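Local coordinates for divalent-cation tolerance protein CutA (Thermus thermophilus, PDB 1NZA) that is probably involved in resistance toward heavy metals, acting as a cytoplasmic homotrimer with likely copper-binding ability, at residues E12-T17 against L74-V79; R16-A21 against L53-K58; P65-R70 against P80-L85. All coordinates share one frame; numbering follows the deposited sequence.

Contact 1: residues E12-T17 against L74-V79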
loop_
_atom_site.group_PDB
_atom_site.type_symbol
_atom_site.label_atom_id
_atom_site.label_comp_id
_atom_site.label_asym_id
_atom_site.label_seq_id
_atom_site.Cartn_x
_atom_site.Cartn_y
_atom_site.Cartn_z
ATOM N N GLU A 12 -8.782 2.891 16.434
ATOM C CA GLU A 12 -8.918 1.452 16.258
ATOM C C GLU A 12 -10.401 1.088 16.242
ATOM O O GLU A 12 -10.828 0.188 15.515
ATOM C CB GLU A 12 -8.225 0.712 17.401
ATOM C CG GLU A 12 -8.326 -0.798 17.295
ATOM C CD GLU A 12 -7.826 -1.502 18.539
ATOM O OE1 GLU A 12 -6.706 -1.191 18.995
ATOM O OE2 GLU A 12 -8.552 -2.375 19.058
ATOM N N GLU A 13 -11.177 1.797 17.055
ATOM C CA GLU A 13 -12.617 1.588 17.154
ATOM C C GLU A 13 -13.281 1.708 15.789
ATOM O O GLU A 13 -14.003 0.806 15.360
ATOM C CB GLU A 13 -13.229 2.623 18.109
ATOM C CG GLU A 13 -14.758 2.635 18.151
ATOM C CD GLU A 13 -15.346 1.359 18.725
ATOM O OE1 GLU A 13 -15.022 1.017 19.884
ATOM O OE2 GLU A 13 -16.138 0.696 18.019
ATOM N N VAL A 14 -13.048 2.834 15.119
ATOM C CA VAL A 14 -13.625 3.067 13.798
ATOM C C VAL A 14 -13.047 2.079 12.794
ATOM O O VAL A 14 -13.758 1.549 11.941
ATOM C CB VAL A 14 -13.340 4.509 13.307
ATOM C CG1 VAL A 14 -13.722 4.649 11.838
ATOM C CG2 VAL A 14 -14.126 5.504 14.147
ATOM N N ALA A 15 -11.745 1.831 12.898
ATOM C CA ALA A 15 -11.093 0.899 11.996
ATOM C C ALA A 15 -11.810 -0.449 11.999
ATOM O O ALA A 15 -12.181 -0.969 10.951
ATOM C CB ALA A 15 -9.628 0.724 12.399
ATOM N N ARG A 16 -12.016 -1.011 13.185
ATOM C CA ARG A 16 -12.679 -2.303 13.308
ATOM C C ARG A 16 -14.143 -2.281 12.877
ATOM O O ARG A 16 -14.613 -3.209 12.215
ATOM C CB ARG A 16 -12.564 -2.804 14.751
ATOM C CG ARG A 16 -11.135 -3.102 15.164
ATOM C CD ARG A 16 -11.081 -3.654 16.577
ATOM N NE ARG A 16 -11.764 -4.944 16.675
ATOM C CZ ARG A 16 -11.264 -6.093 16.231
ATOM N NH1 ARG A 16 -11.963 -7.215 16.361
ATOM N NH2 ARG A 16 -10.061 -6.128 15.671
ATOM N N THR A 17 -14.858 -1.226 13.257
ATOM C CA THR A 17 -16.265 -1.091 12.892
ATOM C C THR A 17 -16.411 -1.084 11.370
ATOM O O THR A 17 -17.253 -1.796 10.807
ATOM C CB THR A 17 -16.856 0.212 13.448
ATOM O OG1 THR A 17 -16.733 0.218 14.875
ATOM C CG2 THR A 17 -18.324 0.343 13.062
ATOM N N LEU A 74 -20.382 5.378 8.187
ATOM C CA LEU A 74 -19.686 4.929 9.388
ATOM C C LEU A 74 -18.536 5.846 9.798
ATOM O O LEU A 74 -18.315 6.073 10.984
ATOM C CB LEU A 74 -19.153 3.508 9.180
ATOM C CG LEU A 74 -20.182 2.391 8.965
ATOM C CD1 LEU A 74 -19.476 1.117 8.541
ATOM C CD2 LEU A 74 -20.979 2.161 10.245
ATOM N N HIS A 75 -17.809 6.378 8.820
ATOM C CA HIS A 75 -16.672 7.251 9.102
ATOM C C HIS A 75 -17.144 8.551 9.756
ATOM O O HIS A 75 -18.083 9.192 9.285
ATOM C CB HIS A 75 -15.909 7.546 7.804
ATOM C CG HIS A 75 -14.476 7.933 8.012
ATOM N ND1 HIS A 75 -14.099 9.102 8.638
ATOM C CD2 HIS A 75 -13.327 7.311 7.653
ATOM C CE1 HIS A 75 -12.780 9.186 8.653
ATOM N NE2 HIS A 75 -12.288 8.112 8.061
ATOM N N PRO A 76 -16.489 8.961 10.854
ATOM C CA PRO A 76 -16.853 10.185 11.575
ATOM C C PRO A 76 -16.598 11.510 10.859
ATOM O O PRO A 76 -17.248 12.510 11.163
ATOM C CB PRO A 76 -16.054 10.064 12.870
ATOM C CG PRO A 76 -14.817 9.347 12.425
ATOM C CD PRO A 76 -15.385 8.262 11.538
ATOM N N TYR A 77 -15.667 11.521 9.911
ATOM C CA TYR A 77 -15.339 12.750 9.196
ATOM C C TYR A 77 -16.083 12.897 7.869
ATOM O O TYR A 77 -16.354 11.916 7.177
ATOM C CB TYR A 77 -13.819 12.830 9.004
ATOM C CG TYR A 77 -13.068 12.858 10.327
ATOM C CD1 TYR A 77 -11.702 12.571 10.392
ATOM C CD2 TYR A 77 -13.733 13.160 11.524
ATOM C CE1 TYR A 77 -11.018 12.579 11.617
ATOM C CE2 TYR A 77 -13.061 13.171 12.749
ATOM C CZ TYR A 77 -11.705 12.879 12.791
ATOM O OH TYR A 77 -11.043 12.876 14.008
ATOM N N THR A 78 -16.415 14.139 7.531
ATOM C CA THR A 78 -17.166 14.444 6.317
ATOM C C THR A 78 -16.565 13.971 4.997
ATOM O O THR A 78 -17.259 13.348 4.194
ATOM C CB THR A 78 -17.452 15.959 6.212
ATOM O OG1 THR A 78 -16.220 16.690 6.247
ATOM C CG2 THR A 78 -18.339 16.405 7.364
ATOM N N VAL A 79 -15.288 14.266 4.767
ATOM C CA VAL A 79 -14.629 13.858 3.526
ATOM C C VAL A 79 -13.542 12.828 3.814
ATOM O O VAL A 79 -12.351 13.146 3.801
ATOM C CB VAL A 79 -13.990 15.065 2.808
ATOM C CG1 VAL A 79 -13.326 14.614 1.507
ATOM C CG2 VAL A 79 -15.052 16.115 2.521
#

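Contact 2: residues R16-A21 against L53-K58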
loop_
_atom_site.group_PDB
_atom_site.type_symbol
_atom_site.label_atom_id
_atom_site.label_comp_id
_atom_site.label_asym_id
_atom_site.label_seq_id
_atom_site.Cartn_x
_atom_site.Cartn_y
_atom_site.Cartn_z
ATOM N N ARG A 16 -12.016 -1.011 13.185
ATOM C CA ARG A 16 -12.679 -2.303 13.308
ATOM C C ARG A 16 -14.143 -2.281 12.877
ATOM O O ARG A 16 -14.613 -3.209 12.215
ATOM C CB ARG A 16 -12.564 -2.804 14.751
ATOM C CG ARG A 16 -11.135 -3.102 15.164
ATOM C CD ARG A 16 -11.081 -3.654 16.577
ATOM N NE ARG A 16 -11.764 -4.944 16.675
ATOM C CZ ARG A 16 -11.264 -6.093 16.231
ATOM N NH1 ARG A 16 -11.963 -7.215 16.361
ATOM N NH2 ARG A 16 -10.061 -6.128 15.671
ATOM N N THR A 17 -14.858 -1.226 13.257
ATOM C CA THR A 17 -16.265 -1.091 12.892
ATOM C C THR A 17 -16.411 -1.084 11.370
ATOM O O THR A 17 -17.253 -1.796 10.807
ATOM C CB THR A 17 -16.856 0.212 13.448
ATOM O OG1 THR A 17 -16.733 0.218 14.875
ATOM C CG2 THR A 17 -18.324 0.343 13.062
ATOM N N ILE A 18 -15.590 -0.280 10.698
ATOM C CA ILE A 18 -15.654 -0.220 9.240
ATOM C C ILE A 18 -15.203 -1.527 8.596
ATOM O O ILE A 18 -15.835 -2.019 7.655
ATOM C CB ILE A 18 -14.820 0.963 8.702
ATOM C CG1 ILE A 18 -15.533 2.276 9.029
ATOM C CG2 ILE A 18 -14.613 0.836 7.199
ATOM C CD1 ILE A 18 -14.740 3.512 8.657
ATOM N N ALA A 19 -14.120 -2.109 9.101
ATOM C CA ALA A 19 -13.640 -3.368 8.540
ATOM C C ALA A 19 -14.712 -4.447 8.655
ATOM O O ALA A 19 -14.994 -5.158 7.691
ATOM C CB ALA A 19 -12.365 -3.820 9.257
ATOM N N LYS A 20 -15.319 -4.562 9.834
ATOM C CA LYS A 20 -16.345 -5.574 10.041
ATOM C C LYS A 20 -17.582 -5.314 9.195
ATOM O O LYS A 20 -18.123 -6.230 8.574
ATOM C CB LYS A 20 -16.730 -5.649 11.522
ATOM C CG LYS A 20 -15.630 -6.202 12.409
ATOM C CD LYS A 20 -16.157 -6.562 13.789
ATOM C CE LYS A 20 -16.699 -5.350 14.525
ATOM N NZ LYS A 20 -17.169 -5.717 15.891
ATOM N N ALA A 21 -18.026 -4.064 9.165
ATOM C CA ALA A 21 -19.208 -3.701 8.391
ATOM C C ALA A 21 -19.036 -4.030 6.909
ATOM O O ALA A 21 -19.932 -4.600 6.288
ATOM C CB ALA A 21 -19.511 -2.225 8.571
ATOM N N LEU A 53 -5.006 5.055 11.417
ATOM C CA LEU A 53 -4.807 3.651 11.105
ATOM C C LEU A 53 -5.204 3.535 9.650
ATOM O O LEU A 53 -6.071 4.277 9.172
ATOM C CB LEU A 53 -5.693 2.743 11.950
ATOM C CG LEU A 53 -5.347 2.674 13.435
ATOM C CD1 LEU A 53 -6.052 3.779 14.193
ATOM C CD2 LEU A 53 -5.759 1.316 13.962
ATOM N N LEU A 54 -4.566 2.610 8.946
ATOM C CA LEU A 54 -4.836 2.414 7.532
ATOM C C LEU A 54 -5.623 1.143 7.307
ATOM O O LEU A 54 -5.326 0.115 7.900
ATOM C CB LEU A 54 -3.516 2.321 6.758
ATOM C CG LEU A 54 -3.561 1.983 5.261
ATOM C CD1 LEU A 54 -4.136 3.154 4.483
ATOM C CD2 LEU A 54 -2.157 1.673 4.766
ATOM N N LEU A 55 -6.636 1.212 6.454
ATOM C CA LEU A 55 -7.403 0.020 6.122
ATOM C C LEU A 55 -7.069 -0.306 4.666
ATOM O O LEU A 55 -7.113 0.586 3.814
ATOM C CB LEU A 55 -8.913 0.267 6.212
ATOM C CG LEU A 55 -9.567 0.819 7.483
ATOM C CD1 LEU A 55 -11.048 0.491 7.440
ATOM C CD2 LEU A 55 -8.944 0.223 8.719
ATOM N N LEU A 56 -6.688 -1.554 4.397
ATOM C CA LEU A 56 -6.415 -2.005 3.024
ATOM C C LEU A 56 -7.587 -2.932 2.743
ATOM O O LEU A 56 -7.688 -4.011 3.327
ATOM C CB LEU A 56 -5.099 -2.783 2.934
ATOM C CG LEU A 56 -3.805 -2.044 3.280
ATOM C CD1 LEU A 56 -2.599 -2.936 2.997
ATOM C CD2 LEU A 56 -3.713 -0.795 2.459
ATOM N N VAL A 57 -8.475 -2.505 1.848
ATOM C CA VAL A 57 -9.685 -3.262 1.531
ATOM C C VAL A 57 -9.661 -3.968 0.178
ATOM O O VAL A 57 -9.480 -3.326 -0.852
ATOM C CB VAL A 57 -10.911 -2.322 1.552
ATOM C CG1 VAL A 57 -12.197 -3.134 1.435
ATOM C CG2 VAL A 57 -10.904 -1.490 2.834
ATOM N N LYS A 58 -9.857 -5.285 0.188
ATOM C CA LYS A 58 -9.874 -6.074 -1.048
ATOM C C LYS A 58 -11.320 -6.141 -1.542
ATOM O O LYS A 58 -12.158 -6.812 -0.939
ATOM C CB LYS A 58 -9.355 -7.484 -0.776
ATOM C CG LYS A 58 -8.150 -7.528 0.151
ATOM C CD LYS A 58 -6.975 -6.733 -0.389
ATOM C CE LYS A 58 -6.022 -6.381 0.740
ATOM N NZ LYS A 58 -5.732 -7.576 1.593
#

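Contact 3: residues P65-R70 against P80-L85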
loop_
_atom_site.group_PDB
_atom_site.type_symbol
_atom_site.label_atom_id
_atom_site.label_comp_id
_atom_site.label_asym_id
_atom_site.label_seq_id
_atom_site.Cartn_x
_atom_site.Cartn_y
_atom_site.Cartn_z
ATOM N N PRO A 65 -19.090 1.554 -5.344
ATOM C CA PRO A 65 -20.096 2.593 -5.102
ATOM C C PRO A 65 -20.815 2.395 -3.769
ATOM O O PRO A 65 -21.053 3.352 -3.033
ATOM C CB PRO A 65 -21.044 2.444 -6.293
ATOM C CG PRO A 65 -20.144 1.937 -7.373
ATOM C CD PRO A 65 -19.306 0.910 -6.651
ATOM N N LYS A 66 -21.154 1.146 -3.467
ATOM C CA LYS A 66 -21.845 0.817 -2.227
ATOM C C LYS A 66 -20.879 0.936 -1.054
ATOM O O LYS A 66 -21.261 1.334 0.045
ATOM C CB LYS A 66 -22.418 -0.603 -2.291
ATOM C CG LYS A 66 -23.508 -0.804 -3.342
ATOM C CD LYS A 66 -22.952 -0.785 -4.759
ATOM C CE LYS A 66 -24.054 -1.025 -5.784
ATOM N NZ LYS A 66 -23.538 -1.014 -7.181
ATOM N N LEU A 67 -19.620 0.593 -1.297
ATOM C CA LEU A 67 -18.605 0.686 -0.259
ATOM C C LEU A 67 -18.440 2.138 0.170
ATOM O O LEU A 67 -18.396 2.437 1.364
ATOM C CB LEU A 67 -17.280 0.120 -0.773
ATOM C CG LEU A 67 -16.058 0.211 0.141
ATOM C CD1 LEU A 67 -15.054 -0.854 -0.252
ATOM C CD2 LEU A 67 -15.444 1.593 0.048
ATOM N N LYS A 68 -18.354 3.048 -0.797
ATOM C CA LYS A 68 -18.207 4.461 -0.465
ATOM C C LYS A 68 -19.356 4.941 0.412
ATOM O O LYS A 68 -19.138 5.650 1.393
ATOM C CB LYS A 68 -18.159 5.332 -1.721
ATOM C CG LYS A 68 -16.829 5.319 -2.453
ATOM C CD LYS A 68 -16.744 6.474 -3.449
ATOM C CE LYS A 68 -17.875 6.420 -4.469
ATOM N NZ LYS A 68 -17.819 7.557 -5.431
ATOM N N GLU A 69 -20.579 4.568 0.044
ATOM C CA GLU A 69 -21.758 4.967 0.807
ATOM C C GLU A 69 -21.683 4.500 2.251
ATOM O O GLU A 69 -21.911 5.277 3.176
ATOM C CB GLU A 69 -23.033 4.409 0.166
ATOM C CG GLU A 69 -23.550 5.229 -1.001
ATOM C CD GLU A 69 -24.844 4.676 -1.569
ATOM O OE1 GLU A 69 -25.795 4.452 -0.787
ATOM O OE2 GLU A 69 -24.914 4.472 -2.799
ATOM N N ARG A 70 -21.364 3.228 2.444
ATOM C CA ARG A 70 -21.275 2.680 3.788
ATOM C C ARG A 70 -20.134 3.330 4.569
ATOM O O ARG A 70 -20.278 3.624 5.752
ATOM C CB ARG A 70 -21.086 1.161 3.729
ATOM C CG ARG A 70 -22.185 0.428 2.964
ATOM C CD ARG A 70 -23.562 0.585 3.616
ATOM N NE ARG A 70 -23.655 -0.115 4.896
ATOM C CZ ARG A 70 -23.860 0.484 6.066
ATOM N NH1 ARG A 70 -23.996 1.805 6.126
ATOM N NH2 ARG A 70 -23.935 -0.239 7.178
ATOM N N PRO A 80 -13.941 11.574 4.072
ATOM C CA PRO A 80 -12.972 10.518 4.366
ATOM C C PRO A 80 -12.147 10.104 3.162
ATOM O O PRO A 80 -12.608 10.169 2.020
ATOM C CB PRO A 80 -13.853 9.382 4.869
ATOM C CG PRO A 80 -15.078 9.534 4.028
ATOM C CD PRO A 80 -15.312 11.035 4.064
ATOM N N GLU A 81 -10.916 9.682 3.419
ATOM C CA GLU A 81 -10.067 9.229 2.338
ATOM C C GLU A 81 -10.529 7.852 1.910
ATOM O O GLU A 81 -10.587 6.933 2.728
ATOM C CB GLU A 81 -8.611 9.123 2.780
ATOM C CG GLU A 81 -7.743 8.421 1.738
ATOM C CD GLU A 81 -6.333 8.165 2.213
ATOM O OE1 GLU A 81 -5.477 7.868 1.356
ATOM O OE2 GLU A 81 -6.079 8.250 3.434
ATOM N N ILE A 82 -10.872 7.718 0.633
ATOM C CA ILE A 82 -11.281 6.439 0.065
ATOM C C ILE A 82 -10.713 6.420 -1.348
ATOM O O ILE A 82 -11.280 7.035 -2.253
ATOM C CB ILE A 82 -12.816 6.291 -0.050
ATOM C CG1 ILE A 82 -13.486 6.655 1.274
ATOM C CG2 ILE A 82 -13.165 4.851 -0.425
ATOM C CD1 ILE A 82 -15.006 6.561 1.239
ATOM N N VAL A 83 -9.588 5.736 -1.539
ATOM C CA VAL A 83 -8.972 5.668 -2.860
ATOM C C VAL A 83 -8.756 4.220 -3.271
ATOM O O VAL A 83 -8.270 3.409 -2.484
ATOM C CB VAL A 83 -7.615 6.413 -2.892
ATOM C CG1 VAL A 83 -7.805 7.867 -2.449
ATOM C CG2 VAL A 83 -6.602 5.703 -2.010
ATOM N N ALA A 84 -9.123 3.898 -4.508
ATOM C CA ALA A 84 -8.977 2.539 -5.014
ATOM C C ALA A 84 -7.791 2.401 -5.961
ATOM O O ALA A 84 -7.615 3.212 -6.871
ATOM C CB ALA A 84 -10.257 2.114 -5.733
ATOM N N LEU A 85 -6.982 1.369 -5.736
ATOM C CA LEU A 85 -5.825 1.085 -6.577
ATOM C C LEU A 85 -6.189 -0.170 -7.360
ATOM O O LEU A 85 -6.673 -1.143 -6.794
ATOM C CB LEU A 85 -4.589 0.816 -5.719
ATOM C CG LEU A 85 -4.261 1.884 -4.677
ATOM C CD1 LEU A 85 -3.024 1.449 -3.914
ATOM C CD2 LEU A 85 -4.020 3.228 -5.347
#

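Contact 1: residues E12-T17 against L74-V79
V14 and P76 meet where the first turns of helix 12-24 pass the chain coming off helix 64-74, and the two backbones come nearest at V14 and H75, whose CA atoms are 7.0 Å apart. The two helices of a ferredoxin-like βαββαβ fold, layered on one face of the sheet, adjoin here close to the surface. No hydrogen bond joins the segments; the contact is apolar. V14 turns its forked end to the proline: CG1, anti to the backbone N (chi1 170°), lies 4.0 Å from P76 CD, and CG2 is equally far from that carbon, so the ring carbon faces the notch between the two methyls. One turn on, T17 CG2 approaches CD2 of L74, which is the last residue of helix 64-74, at a looser 4.3 Å. T17 can offer that methyl because its hydroxyl is turned back along its own helix, OG1 lying 2.8 Å from E13 O. The hydroxyl comes in above the carbonyl plane, 37° out of it, while the backbone N of T17 reaches the same oxygen from the other face, so E13 O is gripped twice.

H75 is the first residue to leave helical geometry. Its CB points away from helix 12-24, and the side chain packs on V9 and P80. Its NE2 bonds to the carbonyl oxygen of T8, a residue of a sodium site seen in the crystal, and this ties the turn to strand 2-9. P76 CG sits over one face of the Y77 ring, offset toward the rim. The second ring nitrogen of H75 works inside the turn: Y77 N reaches H75 ND1 at 3.2 Å, lying in the imidazole plane with an N-H...N angle of 164°.

Contact 2: residues R16-A21 against L53-K58
I18 and L55 make a buried apolar contact between a helix and the sheet beneath it, where helix 12-24 packs on strand 47-60; the centre of the contact lies about 5 Å from the centre of the chain. The backbones are nearest at A19 and L55, with CA atoms 7.5 Å apart. Nearly everything rests on one leucine branch: L55 CD1 presses on I18 CG2 at 3.6 Å and also comes within 4.0 Å of I18 CB. The two side chains cross at about a right angle, so the methyl of L55 meets the root of the isoleucine and not its far end. That follows from the torsions of I18: CG2 stands anti to the backbone N and faces the strand, whereas CG1, anti to the carbonyl carbon (chi1 -72°), carries the longer arm off toward L74. The leucine comes close to the helix itself, L55 CD1 lying 4.4 Å from A19 N, probably helped by the small side chain of A19. The other branch of L55 goes to the preceding turn, CD2 resting 3.8 Å from A15 CB; the fork of one leucine therefore spans two turns.

The strand is held on both edges by backbone bonds, L55 pairing with I7 and L54 with V34. K58 bonds to N32 and makes a salt bridge to E81 of a neighbouring subunit. Helices 12-24 and 64-74 lie on one face of the sheet, while L54 and L56 on the other face pack on L56 and L54 of the two neighbouring subunits. With helix 12-24 packed over strands 30-42 and 47-60, this is the α/β layering of the ferredoxin-like subunit in CutA.

Contact 3: residues P65-R70 against P80-L85
The two branches of I82 are set by a chi1 of -50°, which places CG2 anti to the backbone N and puts CG1 anti to the carbonyl carbon; L67 answers with CG anti to its own N (chi1 176°), bringing its fork down to the strand. This is the helix-to-strand packing of a split β-α-β crossover in a ferredoxin-like fold: helix 64-74 carries the chain from strand 47-60 over the sheet to strand 82-86, with strand 2-9 lying between those two. The backbones are nearest at K68 and I82, CA to CA 7.2 Å.

L67 and I82 run alongside one another, pointing opposite ways, and touch where L67 CD2 lies 4.0 Å from I82 CG2. The other arm of I82 is extended, and CD1 ends against the helix backbone, 4.2 Å from K68 CA. K68 adds the base of its side chain, its CG lying 4.2 Å from I82 CG2; beyond CG the lysine chain heads off from the strand. No hydrogen bond crosses, and the isoleucine is enclosed further by F64 and V71, which belong to the same helix, and by V5 of strand 2-9.

The strand has a second role on its outer edge. V83 and A84 pair with an antiparallel strand of a neighbouring subunit, so the sheet continues across the interface. E81 OE2 bonds to T8 OG1 of its own chain, and OE1 makes a salt bridge to K58 NZ of that neighbouring subunit. K68 packs on G90 of the same neighbour. Within the chain, the fork of L67 also reaches the next strand but one: its CD1 comes to 4.0 Å from V57 CG1.

From the N terminus, helix 12-24 supplies the first segments of contacts 1 and 2, which share R16 and T17. Contact 2 closes first, when strand 47-60 passes under the helix; contact 1 waits for the turn after helix 64-74. The two start from the same stretch, and the loop of contact 2 closes inside the longer one of contact 1. Contact 3 opens after contact 2 has closed, and its loop crosses that of contact 1, whose second segment falls between P65-R70 and P80-L85. The three also touch: L74 packs on I18 and A21, and H75 CD2 meets P80 CB. Together they fasten helices 12-24 and 64-74 to one face of the sheet and to each other.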